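Local coordinates for protein beta-1,3-glucosyltransferase (Paecilomyces sp. J18, PDB 5JVV) that is a fungal glucosyltransferase-type enzyme with a curved two-sheet beta-jelly-roll fold, consistent with glycoside hydrolase family 16, at residues A[96-101]-A[261-266]. Numbering follows the deposited sequence.
Sequences SICGAW and SCPLTK
Cys98 and Cys262 bring together a turn leading into a strand and an irregular loop, their CA atoms 5.8 Å apart, and the approach is essentially confined to this pair. Cys98 is the second residue of a type II turn from Ile97 to Ala100, closed by a 3.1 Å hydrogen bond from Ala100 N to Ile97 O; Gly99, third in the turn, adopts the positive phi expected there. From this corner Cys98 points toward the loop that carries Cys262, and Cys262 points back. Cys98 SG and Cys262 SG are covalently joined at 2.0 Å. A chi3 of -95° gives the disulfide a left-handed twist near the preferred right angle, consistent with an unstrained bridge. Each sulfur lies beside its own backbone N and anti to its carbonyl carbon (chi1 -68° for Cys98, -63° for Cys262). Cys98 CB and Cys262 CB, 3.9 Å apart, flank the sulfur pair. Noncovalent support is slight: Pro263 CD comes within 4.4 Å of Cys98 SG, and only 121 Å² is buried in all. Phe276 of helix 269-279 touches both Cys98 and Pro263, while Tyr256 packs on Cys262, so two aromatic residues pack beside the bridge. The turn itself is anchored by Gly99 N, hydrogen-bonded to Asn124 OD1, and runs directly into strand 100-107. The result is a long-range disulfide between cysteines 164 positions apart in sequence, which ties the segment between helices 249-255 and 269-279 to the entry of a strand in one sheet of the beta-jelly roll.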
loop_
_atom_site.group_PDB
_atom_site.type_symbol
_atom_site.label_atom_id
_atom_site.label_comp_id
_atom_site.label_asym_id
_atom_site.label_seq_id
_atom_site.Cartn_x
_atom_site.Cartn_y
_atom_site.Cartn_z
ATOM N N SER A 96 -4.399 3.504 11.797
ATOM C CA SER A 96 -4.804 4.884 11.601
ATOM C C SER A 96 -4.093 5.697 12.666
ATOM O O SER A 96 -4.592 5.861 13.779
ATOM C CB SER A 96 -6.320 4.982 11.744
ATOM O OG SER A 96 -6.941 4.155 10.764
ATOM N N ILE A 97 -2.905 6.183 12.315
ATOM C CA ILE A 97 -1.942 6.713 13.275
ATOM C C ILE A 97 -1.351 8.003 12.717
ATOM O O ILE A 97 -0.925 8.030 11.571
ATOM C CB ILE A 97 -0.795 5.698 13.504
ATOM C CG1 ILE A 97 -1.325 4.379 14.080
ATOM C CG2 ILE A 97 0.289 6.292 14.407
ATOM C CD1 ILE A 97 -0.347 3.216 13.905
ATOM N N CYS A 98 -1.308 9.067 13.526
ATOM C CA CYS A 98 -0.765 10.340 13.074
ATOM C C CYS A 98 0.666 10.187 12.580
ATOM O O CYS A 98 1.509 9.588 13.258
ATOM C CB CYS A 98 -0.825 11.365 14.199
ATOM S SG CYS A 98 -2.504 11.863 14.625
ATOM N N GLY A 99 0.917 10.698 11.376
ATOM C CA GLY A 99 2.234 10.632 10.768
ATOM C C GLY A 99 2.446 9.482 9.803
ATOM O O GLY A 99 3.301 9.577 8.924
ATOM N N ALA A 100 1.687 8.397 9.958
ATOM C CA ALA A 100 1.928 7.184 9.169
ATOM C C ALA A 100 1.518 7.322 7.701
ATOM O O ALA A 100 0.550 8.017 7.354
ATOM C CB ALA A 100 1.227 5.984 9.805
ATOM N N TRP A 101 2.257 6.643 6.831
ATOM C CA TRP A 101 1.953 6.632 5.398
ATOM C C TRP A 101 2.344 5.275 4.816
ATOM O O TRP A 101 3.408 5.124 4.210
ATOM C CB TRP A 101 2.682 7.792 4.702
ATOM C CG TRP A 101 2.430 7.921 3.217
ATOM C CD1 TRP A 101 1.591 7.157 2.437
ATOM C CD2 TRP A 101 3.033 8.876 2.341
ATOM N NE1 TRP A 101 1.652 7.587 1.131
ATOM C CE2 TRP A 101 2.526 8.640 1.049
ATOM C CE3 TRP A 101 3.951 9.912 2.526
ATOM C CZ2 TRP A 101 2.917 9.399 -0.058
ATOM C CZ3 TRP A 101 4.344 10.664 1.428
ATOM C CH2 TRP A 101 3.820 10.411 0.152
ATOM N N SER A 261 -7.552 14.792 13.715
ATOM C CA SER A 261 -7.312 14.769 15.167
ATOM C C SER A 261 -5.825 14.756 15.525
ATOM O O SER A 261 -5.453 14.473 16.670
ATOM C CB SER A 261 -8.041 13.603 15.854
ATOM O OG SER A 261 -9.449 13.727 15.723
ATOM N N CYS A 262 -4.975 15.079 14.555
ATOM C CA CYS A 262 -3.536 15.098 14.800
ATOM C C CYS A 262 -3.103 16.485 15.255
ATOM O O CYS A 262 -3.479 17.486 14.651
ATOM C CB CYS A 262 -2.781 14.664 13.543
ATOM S SG CYS A 262 -3.129 12.961 13.038
ATOM N N PRO A 263 -2.317 16.551 16.344
ATOM C CA PRO A 263 -2.013 17.841 16.975
ATOM C C PRO A 263 -0.984 18.693 16.227
ATOM O O PRO A 263 0.072 18.199 15.794
ATOM C CB PRO A 263 -1.454 17.428 18.340
ATOM C CG PRO A 263 -0.813 16.121 18.089
ATOM C CD PRO A 263 -1.714 15.422 17.077
ATOM N N LEU A 264 -1.308 19.974 16.076
ATOM C CA LEU A 264 -0.422 20.936 15.424
ATOM C C LEU A 264 0.393 21.662 16.480
ATOM O O LEU A 264 -0.130 22.494 17.216
ATOM C CB LEU A 264 -1.225 21.924 14.575
ATOM C CG LEU A 264 -1.912 21.265 13.376
ATOM C CD1 LEU A 264 -2.931 22.194 12.743
ATOM C CD2 LEU A 264 -0.884 20.827 12.340
ATOM N N THR A 265 1.681 21.340 16.548
ATOM C CA THR A 265 2.540 21.808 17.639
ATOM C C THR A 265 3.680 22.703 17.154
ATOM O O THR A 265 4.344 23.356 17.970
ATOM C CB THR A 265 3.190 20.617 18.360
ATOM O OG1 THR A 265 3.824 19.776 17.387
ATOM C CG2 THR A 265 2.141 19.787 19.115
ATOM N N LYS A 266 3.944 22.706 15.850
ATOM C CA LYS A 266 5.107 23.428 15.332
ATOM C C LYS A 266 4.703 24.423 14.247
ATOM O O LYS A 266 3.531 24.801 14.163
ATOM C CB LYS A 266 6.194 22.465 14.832
ATOM C CG LYS A 266 6.714 21.469 15.897
ATOM C CD LYS A 266 7.606 22.144 16.955
ATOM C CE LYS A 266 8.244 21.071 17.855
ATOM N NZ LYS A 266 9.129 21.643 18.922
#